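Lipoteichoic acid primase (Listeria monocytogenes, PDB 4UOP) is a sulfatase-family protein whose extracellular catalytic domain holds a magnesium ion. Local coordinates at residues B[107-112]-B[159-164]; B[114-119]-B[217-222]; B[123-126]-B[130-133]; B[166-169]-B[174-177]. All coordinates share one frame; numbering follows the deposited sequence.

From the N terminus, helix 107-117 opens two contacts in turn, contact 1 at 107-112 and contact 2 at 114-119. Contact 3 follows and closes at once, bringing 130-133 back on 123-126 within the loops of both. Contact 1 then closes at 159-164, where the chain enters helix 163-169. Contact 4 joins that same helix to strand 174-176, after contact 1 has closed but still inside the loop of contact 2. Contact 2 closes last, at strand 214-219 of the main sheet, and so crosses contact 1. Glu-112 of contact 1 ties three of them together, since its OE1 is hydrogen-bonded to Tyr-116 of contact 2 and Tyr-167 of contact 4.

Contact 1 (B[107-112]-B[159-164]); sequences NTADAE and SFYNRD. With MG (magnesium ion), chain J.
Arg-163 reaches over to helix 107-117 and takes hold of Glu-112 side-on, in a buried salt bridge of two bent hydrogen bonds to a single carboxylate oxygen. NH2 of Arg-163 lies 2.8 Å from OE2 of Glu-112 (N-H...O angle 144°), and NE of Arg-163 lies 2.9 Å from the same OE2 (140°). The NE bond uses the syn lone pair, whereas NH2 meets the oxygen nearly along its C-O bond. OE2 sits close to the guanidinium plane, but the carboxylate itself is turned 41° away from it. The other oxygen, OE1, is hydrogen-bonded to the hydroxyls of Tyr-167 and Tyr-116, so both oxygens of this buried carboxylate are held. Tyr-161 covers one face of the guanidinium edge-on, its CD2 3.5 Å above the plane of Arg-163. Helix 107-117 packs on strand 59-65 of the central sheet of this sulfatase-family domain, touching Gln-64, and supplies one magnesium ligand from its first turn: OG1 of Thr-108 is 2.1 Å from the ion, which Glu-66, Asp-284 and His-285 also bind. OG1 of Thr-108 stands beside the backbone N and CG2 anti to it, which sends the methyl to the guanidinium edge, 3.5 Å from NH2 of Arg-163. Next along the helix, CB of Ala-109 rests 3.9 Å from CB of Tyr-161 and comes obliquely to the base of the ring. At the far end of that ring a water bridges back to the metal ligand, 2.8 Å from OH of Tyr-161 and 2.6 Å from OG1 of Thr-108.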
loop_
_atom_site.group_PDB
_atom_site.type_symbol
_atom_site.label_atom_id
_atom_site.label_comp_id
_atom_site.label_asym_id
_atom_site.label_seq_id
_atom_site.Cartn_x
_atom_site.Cartn_y
_atom_site.Cartn_z
ATOM N N ASN B 107 1.031 1.912 -9.041
ATOM C CA ASN B 107 1.202 3.247 -9.608
ATOM C C ASN B 107 0.564 3.484 -11.001
ATOM O O ASN B 107 -0.249 4.398 -11.156
ATOM C CB ASN B 107 2.653 3.710 -9.530
ATOM C CG ASN B 107 3.642 2.690 -10.051
ATOM O OD1 ASN B 107 3.283 1.726 -10.730
ATOM N ND2 ASN B 107 4.924 2.918 -9.738
ATOM N N THR B 108 0.881 2.639 -11.979
ATOM C CA THR B 108 0.328 2.792 -13.315
ATOM C C THR B 108 -1.214 2.718 -13.315
ATOM O O THR B 108 -1.874 3.558 -13.909
ATOM C CB THR B 108 0.876 1.743 -14.295
ATOM O OG1 THR B 108 2.307 1.717 -14.230
ATOM C CG2 THR B 108 0.439 2.076 -15.717
ATOM N N ALA B 109 -1.754 1.709 -12.633
ATOM C CA ALA B 109 -3.192 1.529 -12.534
ATOM C C ALA B 109 -3.865 2.646 -11.743
ATOM O O ALA B 109 -4.997 3.023 -12.055
ATOM C CB ALA B 109 -3.527 0.171 -11.945
ATOM N N ASP B 110 -3.198 3.148 -10.707
ATOM C CA ASP B 110 -3.706 4.282 -9.947
ATOM C C ASP B 110 -3.756 5.558 -10.796
ATOM O O ASP B 110 -4.658 6.377 -10.627
ATOM C CB ASP B 110 -2.881 4.523 -8.680
ATOM C CG ASP B 110 -3.065 3.428 -7.640
ATOM O OD1 ASP B 110 -4.062 2.672 -7.713
ATOM O OD2 ASP B 110 -2.224 3.343 -6.730
ATOM N N ALA B 111 -2.809 5.709 -11.718
ATOM C CA ALA B 111 -2.850 6.823 -12.647
ATOM C C ALA B 111 -4.086 6.730 -13.526
ATOM O O ALA B 111 -4.830 7.700 -13.671
ATOM C CB ALA B 111 -1.589 6.862 -13.486
ATOM N N GLU B 112 -4.312 5.552 -14.111
ATOM C CA GLU B 112 -5.482 5.326 -14.932
ATOM C C GLU B 112 -6.748 5.576 -14.123
ATOM O O GLU B 112 -7.669 6.230 -14.613
ATOM C CB GLU B 112 -5.489 3.903 -15.467
ATOM C CG GLU B 112 -4.402 3.613 -16.505
ATOM C CD GLU B 112 -4.611 2.256 -17.152
ATOM O OE1 GLU B 112 -5.528 2.139 -17.981
ATOM O OE2 GLU B 112 -3.867 1.308 -16.801
ATOM N N SER B 159 -5.264 -8.994 -18.056
ATOM C CA SER B 159 -5.351 -9.541 -16.692
ATOM C C SER B 159 -4.559 -8.703 -15.658
ATOM O O SER B 159 -4.912 -8.685 -14.478
ATOM C CB SER B 159 -4.868 -10.996 -16.652
ATOM O OG SER B 159 -3.525 -11.093 -17.087
ATOM N N PHE B 160 -3.496 -8.020 -16.093
ATOM C CA PHE B 160 -2.693 -7.173 -15.189
ATOM C C PHE B 160 -3.555 -6.097 -14.523
ATOM O O PHE B 160 -4.268 -5.346 -15.201
ATOM C CB PHE B 160 -1.576 -6.427 -15.930
ATOM C CG PHE B 160 -0.241 -7.100 -15.962
ATOM C CD1 PHE B 160 0.087 -7.958 -17.007
ATOM C CD2 PHE B 160 0.734 -6.789 -15.023
ATOM C CE1 PHE B 160 1.344 -8.546 -17.083
ATOM C CE2 PHE B 160 1.993 -7.367 -15.093
ATOM C CZ PHE B 160 2.296 -8.249 -16.123
ATOM N N TYR B 161 -3.454 -6.022 -13.202
ATOM C CA TYR B 161 -4.197 -5.055 -12.387
ATOM C C TYR B 161 -5.714 -5.126 -12.576
ATOM O O TYR B 161 -6.415 -4.141 -12.328
ATOM C CB TYR B 161 -3.723 -3.615 -12.665
ATOM C CG TYR B 161 -2.225 -3.460 -12.806
ATOM C CD1 TYR B 161 -1.357 -3.957 -11.839
ATOM C CD2 TYR B 161 -1.678 -2.811 -13.909
ATOM C CE1 TYR B 161 0.016 -3.816 -11.973
ATOM C CE2 TYR B 161 -0.303 -2.654 -14.050
ATOM C CZ TYR B 161 0.540 -3.164 -13.087
ATOM O OH TYR B 161 1.905 -2.995 -13.243
ATOM N N ASN B 162 -6.215 -6.282 -13.005
ATOM C CA ASN B 162 -7.645 -6.475 -13.190
ATOM C C ASN B 162 -8.224 -5.554 -14.287
ATOM O O ASN B 162 -9.396 -5.204 -14.237
ATOM C CB ASN B 162 -8.371 -6.241 -11.863
ATOM C CG ASN B 162 -9.765 -6.828 -11.838
ATOM O OD1 ASN B 162 -9.983 -7.927 -12.318
ATOM N ND2 ASN B 162 -10.714 -6.101 -11.254
ATOM N N ARG B 163 -7.409 -5.192 -15.273
ATOM C CA ARG B 163 -7.846 -4.271 -16.335
ATOM C C ARG B 163 -9.031 -4.818 -17.144
ATOM O O ARG B 163 -9.915 -4.049 -17.547
ATOM C CB ARG B 163 -6.698 -3.919 -17.284
ATOM C CG ARG B 163 -5.826 -2.784 -16.781
ATOM C CD ARG B 163 -4.499 -2.747 -17.527
ATOM N NE ARG B 163 -3.696 -1.565 -17.178
ATOM C CZ ARG B 163 -2.357 -1.533 -17.196
ATOM N NH1 ARG B 163 -1.647 -2.611 -17.535
ATOM N NH2 ARG B 163 -1.708 -0.425 -16.865
ATOM N N ASP B 164 -9.049 -6.133 -17.355
ATOM C CA ASP B 164 -10.129 -6.775 -18.114
ATOM C C ASP B 164 -11.501 -6.689 -17.424
ATOM O O ASP B 164 -12.524 -6.801 -18.089
ATOM C CB ASP B 164 -9.776 -8.218 -18.506
ATOM C CG ASP B 164 -9.433 -9.104 -17.330
ATOM O OD1 ASP B 164 -9.583 -8.685 -16.157
ATOM O OD2 ASP B 164 -8.997 -10.250 -17.600
HETATM MG MG MG J . 3.837 3.121 -14.529
HETATM O O HOH W 1 4.808 1.460 -13.429
HETATM O O HOH W 2 2.707 -0.768 -14.702
#

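Contact 2 (B[114-119]-B[217-222]); sequences SVYTST and QLISVS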
loop_
_atom_site.group_PDB
_atom_site.type_symbol
_atom_site.label_atom_id
_atom_site.label_comp_id
_atom_site.label_asym_id
_atom_site.label_seq_id
_atom_site.Cartn_x
_atom_site.Cartn_y
_atom_site.Cartn_z
ATOM N N SER B 114 -7.242 7.492 -11.500
ATOM C CA SER B 114 -7.361 8.930 -11.258
ATOM C C SER B 114 -7.886 9.663 -12.481
ATOM O O SER B 114 -8.796 10.487 -12.393
ATOM C CB SER B 114 -5.992 9.509 -10.870
ATOM O OG SER B 114 -5.613 9.083 -9.591
ATOM N N VAL B 115 -7.323 9.335 -13.632
ATOM C CA VAL B 115 -7.703 10.001 -14.860
ATOM C C VAL B 115 -9.130 9.647 -15.296
ATOM O O VAL B 115 -9.924 10.545 -15.620
ATOM C CB VAL B 115 -6.669 9.719 -15.969
ATOM C CG1 VAL B 115 -7.124 10.291 -17.300
ATOM C CG2 VAL B 115 -5.324 10.307 -15.557
ATOM N N TYR B 116 -9.483 8.369 -15.282
ATOM C CA TYR B 116 -10.804 7.969 -15.775
ATOM C C TYR B 116 -11.949 8.389 -14.833
ATOM O O TYR B 116 -13.032 8.713 -15.314
ATOM C CB TYR B 116 -10.904 6.463 -16.009
ATOM C CG TYR B 116 -9.835 5.860 -16.898
ATOM C CD1 TYR B 116 -9.243 6.588 -17.905
ATOM C CD2 TYR B 116 -9.435 4.539 -16.722
ATOM C CE1 TYR B 116 -8.257 6.024 -18.703
ATOM C CE2 TYR B 116 -8.457 3.971 -17.506
ATOM C CZ TYR B 116 -7.864 4.718 -18.490
ATOM O OH TYR B 116 -6.869 4.155 -19.267
ATOM N N THR B 117 -11.706 8.332 -13.523
ATOM C CA THR B 117 -12.776 8.469 -12.526
ATOM C C THR B 117 -12.837 9.831 -11.848
ATOM O O THR B 117 -13.882 10.172 -11.276
ATOM C CB THR B 117 -12.693 7.401 -11.396
ATOM O OG1 THR B 117 -11.572 7.657 -10.533
ATOM C CG2 THR B 117 -12.600 6.011 -11.970
ATOM N N SER B 118 -11.736 10.593 -11.871
ATOM C CA SER B 118 -11.615 11.807 -11.073
ATOM C C SER B 118 -11.940 11.540 -9.595
ATOM O O SER B 118 -12.590 12.353 -8.929
ATOM C CB SER B 118 -12.506 12.923 -11.645
ATOM O OG SER B 118 -12.052 14.201 -11.250
ATOM N N THR B 119 -11.542 10.372 -9.110
ATOM C CA THR B 119 -11.596 10.055 -7.678
ATOM C C THR B 119 -10.193 9.612 -7.287
ATOM O O THR B 119 -9.398 9.214 -8.152
ATOM C CB THR B 119 -12.613 8.935 -7.341
ATOM O OG1 THR B 119 -12.178 7.675 -7.869
ATOM C CG2 THR B 119 -13.966 9.247 -7.883
ATOM N N GLN B 217 -7.563 6.039 -25.457
ATOM C CA GLN B 217 -6.566 6.139 -24.380
ATOM C C GLN B 217 -5.462 5.117 -24.663
ATOM O O GLN B 217 -5.752 3.935 -24.759
ATOM C CB GLN B 217 -7.196 5.826 -23.037
ATOM C CG GLN B 217 -6.220 5.838 -21.878
ATOM C CD GLN B 217 -6.036 7.193 -21.227
ATOM O OE1 GLN B 217 -6.901 8.079 -21.322
ATOM N NE2 GLN B 217 -4.935 7.344 -20.492
ATOM N N LEU B 218 -4.233 5.587 -24.823
ATOM C CA LEU B 218 -3.093 4.728 -25.088
ATOM C C LEU B 218 -2.171 4.755 -23.880
ATOM O O LEU B 218 -1.859 5.834 -23.348
ATOM C CB LEU B 218 -2.347 5.188 -26.337
ATOM C CG LEU B 218 -3.097 5.063 -27.662
ATOM C CD1 LEU B 218 -4.007 6.250 -27.900
ATOM C CD2 LEU B 218 -2.135 4.960 -28.836
ATOM N N ILE B 219 -1.736 3.580 -23.429
ATOM C CA ILE B 219 -0.878 3.452 -22.274
ATOM C C ILE B 219 0.455 2.902 -22.794
ATOM O O ILE B 219 0.488 1.810 -23.220
ATOM C CB ILE B 219 -1.462 2.462 -21.244
ATOM C CG1 ILE B 219 -2.929 2.790 -20.980
ATOM C CG2 ILE B 219 -0.720 2.504 -19.944
ATOM C CD1 ILE B 219 -3.086 4.088 -20.308
ATOM N N SER B 220 1.509 3.702 -22.729
ATOM C CA SER B 220 2.830 3.297 -23.198
ATOM C C SER B 220 3.503 2.345 -22.234
ATOM O O SER B 220 3.027 2.198 -21.146
ATOM C CB SER B 220 3.712 4.501 -23.462
ATOM O OG SER B 220 4.297 4.928 -22.314
ATOM N N VAL B 221 4.553 1.646 -22.663
ATOM C CA VAL B 221 5.181 0.702 -21.782
ATOM C C VAL B 221 6.684 0.542 -21.928
ATOM O O VAL B 221 7.276 0.023 -21.086
ATOM C CB VAL B 221 4.474 -0.661 -21.813
ATOM C CG1 VAL B 221 4.945 -1.458 -22.980
ATOM C CG2 VAL B 221 4.689 -1.435 -20.542
ATOM N N SER B 222 7.231 0.991 -23.030
ATOM C CA SER B 222 8.633 0.717 -23.330
ATOM C C SER B 222 9.603 1.357 -22.330
ATOM O O SER B 222 10.709 0.920 -22.181
ATOM C CB SER B 222 8.992 1.093 -24.761
ATOM O OG SER B 222 8.353 0.261 -25.658
#
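This is a buried meeting of one helix with the central sheet: it involves the C-terminal part of helix 107-117, whose Tyr-116 reaches strand 214-219 with the far end of its ring. That strand runs between the parallel strands 59-65 and 149-153. The ring comes at Gln-217 rim first and from the opposite direction. CG of Gln-217 lies in the ring plane, 3.2 Å from OH of Tyr-116, a tight carbon-oxygen contact. Further back along the rim, CE1 of Tyr-116 is 3.6 Å from CD of Gln-217. The Gln-217 chain bends at chi2 (88°), which sets its amide at the ring's edge next to CE1, the two planes 85° apart. Their polar ends are satisfied by other residues: the Tyr-116 hydroxyl is held by Glu-112, one turn back on its own helix, and OE1 of Gln-217 is hydrogen-bonded to the hydroxyl of Tyr-215. CD1 of Ile-219, two residues along the strand, adds a looser touch 3.9 Å from OH of Tyr-116; the side chain of Ile-219 lies about 7 Å from the magnesium ion. The helix ends at Thr-117, Ser-118 leaving it with positive phi, and an ST turn follows in which N of Thr-119 donates to OG1 of Thr-117, 3.1 Å away. That OG1 also accepts from OG1 of Thr-119, at 2.7 Å. Leu-218 points away from Tyr-116 and packs on Tyr-197 and Ala-200 of helix 193-209. With helices thus on both faces of the strand, the arrangement is that of the three-layer alpha/beta/alpha sandwich of the sulfatases.

Contact 3 (B[123-126]-B[130-133]); sequences GYYT and TYGD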
loop_
_atom_site.group_PDB
_atom_site.type_symbol
_atom_site.label_atom_id
_atom_site.label_comp_id
_atom_site.label_asym_id
_atom_site.label_seq_id
_atom_site.Cartn_x
_atom_site.Cartn_y
_atom_site.Cartn_z
ATOM N N GLY B 123 -5.835 4.529 -0.192
ATOM C CA GLY B 123 -4.655 4.437 0.674
ATOM C C GLY B 123 -4.313 2.987 1.009
ATOM O O GLY B 123 -3.225 2.700 1.491
ATOM N N TYR B 124 -5.249 2.079 0.741
ATOM C CA TYR B 124 -5.215 0.695 1.229
ATOM C C TYR B 124 -5.315 -0.319 0.075
ATOM O O TYR B 124 -4.487 -1.219 -0.024
ATOM C CB TYR B 124 -6.375 0.523 2.227
ATOM C CG TYR B 124 -6.599 -0.854 2.838
ATOM C CD1 TYR B 124 -7.202 -1.875 2.105
ATOM C CD2 TYR B 124 -6.280 -1.113 4.176
ATOM C CE1 TYR B 124 -7.433 -3.126 2.663
ATOM C CE2 TYR B 124 -6.513 -2.360 4.746
ATOM C CZ TYR B 124 -7.089 -3.362 3.984
ATOM O OH TYR B 124 -7.325 -4.602 4.536
ATOM N N TYR B 125 -6.334 -0.169 -0.777
ATOM C CA TYR B 125 -6.571 -1.067 -1.927
ATOM C C TYR B 125 -5.873 -0.645 -3.229
ATOM O O TYR B 125 -5.397 0.475 -3.358
ATOM C CB TYR B 125 -8.070 -1.116 -2.252
ATOM C CG TYR B 125 -8.991 -1.510 -1.124
ATOM C CD1 TYR B 125 -9.010 -2.813 -0.635
ATOM C CD2 TYR B 125 -9.880 -0.585 -0.573
ATOM C CE1 TYR B 125 -9.873 -3.178 0.391
ATOM C CE2 TYR B 125 -10.747 -0.941 0.449
ATOM C CZ TYR B 125 -10.736 -2.238 0.927
ATOM O OH TYR B 125 -11.596 -2.593 1.937
ATOM N N THR B 126 -5.819 -1.575 -4.182
ATOM C CA THR B 126 -5.679 -1.241 -5.602
ATOM C C THR B 126 -7.102 -1.150 -6.146
ATOM O O THR B 126 -7.799 -2.165 -6.263
ATOM C CB THR B 126 -4.854 -2.293 -6.373
ATOM O OG1 THR B 126 -3.505 -2.257 -5.903
ATOM C CG2 THR B 126 -4.841 -2.008 -7.849
ATOM N N THR B 130 -10.147 -3.948 -6.537
ATOM C CA THR B 130 -11.241 -3.985 -5.567
ATOM C C THR B 130 -12.584 -3.524 -6.128
ATOM O O THR B 130 -13.635 -4.030 -5.707
ATOM C CB THR B 130 -10.878 -3.146 -4.335
ATOM O OG1 THR B 130 -9.631 -3.616 -3.813
ATOM C CG2 THR B 130 -11.955 -3.243 -3.241
ATOM N N TYR B 131 -12.573 -2.576 -7.064
ATOM C CA TYR B 131 -13.831 -2.001 -7.553
ATOM C C TYR B 131 -14.118 -2.287 -9.025
ATOM O O TYR B 131 -14.998 -1.671 -9.636
ATOM C CB TYR B 131 -13.853 -0.506 -7.251
ATOM C CG TYR B 131 -13.765 -0.223 -5.776
ATOM C CD1 TYR B 131 -14.841 -0.495 -4.936
ATOM C CD2 TYR B 131 -12.592 0.276 -5.204
ATOM C CE1 TYR B 131 -14.765 -0.256 -3.581
ATOM C CE2 TYR B 131 -12.512 0.522 -3.844
ATOM C CZ TYR B 131 -13.604 0.260 -3.038
ATOM O OH TYR B 131 -13.533 0.504 -1.692
ATOM N N GLY B 132 -13.418 -3.271 -9.585
ATOM C CA GLY B 132 -13.691 -3.728 -10.936
ATOM C C GLY B 132 -15.063 -4.356 -11.118
ATOM O O GLY B 132 -15.500 -4.545 -12.249
ATOM N N ASP B 133 -15.742 -4.663 -10.012
ATOM C CA ASP B 133 -17.108 -5.209 -10.051
ATOM C C ASP B 133 -18.209 -4.150 -9.917
ATOM O O ASP B 133 -19.383 -4.500 -9.748
ATOM C CB ASP B 133 -17.285 -6.284 -8.960
ATOM C CG ASP B 133 -17.111 -5.737 -7.542
ATOM O OD1 ASP B 133 -16.758 -4.547 -7.373
ATOM O OD2 ASP B 133 -17.310 -6.513 -6.583
HETATM O O HOH W 3 -6.507 -4.336 -3.519
#
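The methyl group of Thr-130 sits over the face of the Tyr-125 ring, CG2 of Thr-130 lying 4.0 Å from the ring centroid and only 13° off the normal in a CH-pi contact. On the opposite face of that ring, offset toward its rim, the neighbouring Tyr-124 places CD1 3.3 Å above the plane. The same methyl of Thr-130 also stands over the ring of Tyr-131, so it fills the corner between two rings set at an angle to each other. With chi1 of Thr-130 at -55°, CG2 is anti to the backbone N, and the hydroxyl is turned toward the root of the tyrosine, its OG1 3.3 Å from CB of Tyr-125. Between the two segments the chain makes the short helix 127-130, with Thr-126 at the N-cap position, and a nearly straight backbone bond spans this turn: N of Thr-130 donates to O of Thr-126 over 3.0 Å. A water bridges the same two residues, accepting from N of Thr-126 at 2.9 Å and hydrogen-bonded to OG1 of Thr-130 at 3.2 Å. Tyr-131, where the chain leaves the helix, crosses Tyr-125 at about a right angle and brings its OH to 3.8 Å from CE2 of Tyr-125. That hydroxyl is fixed by a hydrogen bond to OD1 of Asn-433, which ties the turn to the last helix of the chain, 412-433. Near the other end of the contact, Tyr-124 and Tyr-125 pack on Lys-289 of the second subunit.

Contact 4 (B[166-169]-B[174-177]); sequences FYPA and KFYD
Strand 149-153, helix 163-169 and strand 174-176 form a beta-alpha-beta unit, and this contact packs its helix against its second strand. Tyr-167 and Phe-175 carry most of it, their side chains crossing at about a right angle. CD2 of Tyr-167 comes within 3.5 Å of CB of Phe-175 and 3.7 Å of its CG, so the tyrosine ring bears on the root of the phenylalanine more than on its far end. The rings are oblique, with planes 51° apart and centroids 5.8 Å from each other. The chi1 of Phe-175, 61°, puts CG between the backbone N and the carbonyl carbon and turns the ring across the helix, so that CE2 of Phe-175 is 4.3 Å from CD of Pro-168 and the tip of the ring packs on Asp-164. Strand 174-176 pairs in parallel with strand 149-153, and Thr-152 of that strand touches both Tyr-167 and Phe-175, so all three elements of the unit meet here. The hydroxyl of Tyr-167 is taken up by Glu-112 of helix 107-117. Tyr-176, pointing away from helix 163-169, stacks its ring on Phe-153 and meets Phe-180 edge-to-face.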
loop_
_atom_site.group_PDB
_atom_site.type_symbol
_atom_site.label_atom_id
_atom_site.label_comp_id
_atom_site.label_asym_id
_atom_site.label_seq_id
_atom_site.Cartn_x
_atom_site.Cartn_y
_atom_site.Cartn_z
ATOM N N PHE B 166 -11.804 -3.885 -14.932
ATOM C CA PHE B 166 -11.825 -2.446 -14.679
ATOM C C PHE B 166 -12.290 -1.640 -15.892
ATOM O O PHE B 166 -13.055 -0.692 -15.753
ATOM C CB PHE B 166 -10.444 -1.989 -14.209
ATOM C CG PHE B 166 -10.276 -0.509 -14.131
ATOM C CD1 PHE B 166 -11.084 0.256 -13.294
ATOM C CD2 PHE B 166 -9.311 0.130 -14.897
ATOM C CE1 PHE B 166 -10.918 1.626 -13.222
ATOM C CE2 PHE B 166 -9.144 1.500 -14.820
ATOM C CZ PHE B 166 -9.953 2.245 -13.985
ATOM N N TYR B 167 -11.826 -2.009 -17.074
ATOM C CA TYR B 167 -12.162 -1.236 -18.255
ATOM C C TYR B 167 -13.679 -1.246 -18.563
ATOM O O TYR B 167 -14.243 -0.182 -18.832
ATOM C CB TYR B 167 -11.289 -1.631 -19.445
ATOM C CG TYR B 167 -9.825 -1.228 -19.334
ATOM C CD1 TYR B 167 -9.408 -0.133 -18.573
ATOM C CD2 TYR B 167 -8.853 -1.923 -20.036
ATOM C CE1 TYR B 167 -8.072 0.235 -18.512
ATOM C CE2 TYR B 167 -7.529 -1.566 -19.973
ATOM C CZ TYR B 167 -7.145 -0.487 -19.205
ATOM O OH TYR B 167 -5.819 -0.132 -19.150
ATOM N N PRO B 168 -14.341 -2.420 -18.481
ATOM C CA PRO B 168 -15.815 -2.494 -18.500
ATOM C C PRO B 168 -16.486 -1.742 -17.356
ATOM O O PRO B 168 -17.507 -1.092 -17.575
ATOM C CB PRO B 168 -16.100 -3.995 -18.350
ATOM C CG PRO B 168 -14.887 -4.673 -18.857
ATOM C CD PRO B 168 -13.729 -3.755 -18.609
ATOM N N ALA B 169 -15.915 -1.821 -16.152
ATOM C CA ALA B 169 -16.445 -1.103 -15.005
ATOM C C ALA B 169 -16.544 0.395 -15.250
ATOM O O ALA B 169 -17.512 1.026 -14.822
ATOM C CB ALA B 169 -15.611 -1.378 -13.756
ATOM N N LYS B 174 -14.420 -0.759 -25.664
ATOM C CA LYS B 174 -13.447 -1.803 -25.991
ATOM C C LYS B 174 -12.115 -1.551 -25.319
ATOM O O LYS B 174 -11.763 -0.407 -25.041
ATOM C CB LYS B 174 -13.150 -1.824 -27.496
ATOM C CG LYS B 174 -14.284 -2.270 -28.369
ATOM C CD LYS B 174 -13.824 -2.359 -29.806
ATOM C CE LYS B 174 -14.983 -2.719 -30.714
ATOM N NZ LYS B 174 -14.577 -2.602 -32.136
ATOM N N PHE B 175 -11.360 -2.622 -25.090
ATOM C CA PHE B 175 -9.946 -2.485 -24.782
ATOM C C PHE B 175 -9.166 -3.410 -25.686
ATOM O O PHE B 175 -9.608 -4.521 -26.000
ATOM C CB PHE B 175 -9.636 -2.735 -23.301
ATOM C CG PHE B 175 -9.983 -4.104 -22.819
ATOM C CD1 PHE B 175 -9.076 -5.140 -22.946
ATOM C CD2 PHE B 175 -11.208 -4.352 -22.225
ATOM C CE1 PHE B 175 -9.396 -6.418 -22.511
ATOM C CE2 PHE B 175 -11.540 -5.632 -21.784
ATOM C CZ PHE B 175 -10.619 -6.656 -21.924
ATOM N N TYR B 176 -8.022 -2.925 -26.134
ATOM C CA TYR B 176 -7.125 -3.675 -27.005
ATOM C C TYR B 176 -5.896 -4.014 -26.189
ATOM O O TYR B 176 -5.201 -3.113 -25.717
ATOM C CB TYR B 176 -6.730 -2.819 -28.191
ATOM C CG TYR B 176 -7.857 -2.431 -29.126
ATOM C CD1 TYR B 176 -8.717 -1.382 -28.816
ATOM C CD2 TYR B 176 -8.053 -3.110 -30.335
ATOM C CE1 TYR B 176 -9.734 -1.018 -29.676
ATOM C CE2 TYR B 176 -9.060 -2.742 -31.208
ATOM C CZ TYR B 176 -9.912 -1.708 -30.862
ATOM O OH TYR B 176 -10.909 -1.341 -31.723
ATOM N N ASP B 177 -5.626 -5.305 -26.013
ATOM C CA ASP B 177 -4.538 -5.747 -25.156
ATOM C C ASP B 177 -3.550 -6.611 -25.952
ATOM O O ASP B 177 -3.568 -6.621 -27.183
ATOM C CB ASP B 177 -5.091 -6.453 -23.903
ATOM C CG ASP B 177 -5.472 -7.900 -24.145
ATOM O OD1 ASP B 177 -5.769 -8.272 -25.295
ATOM O OD2 ASP B 177 -5.458 -8.677 -23.161
#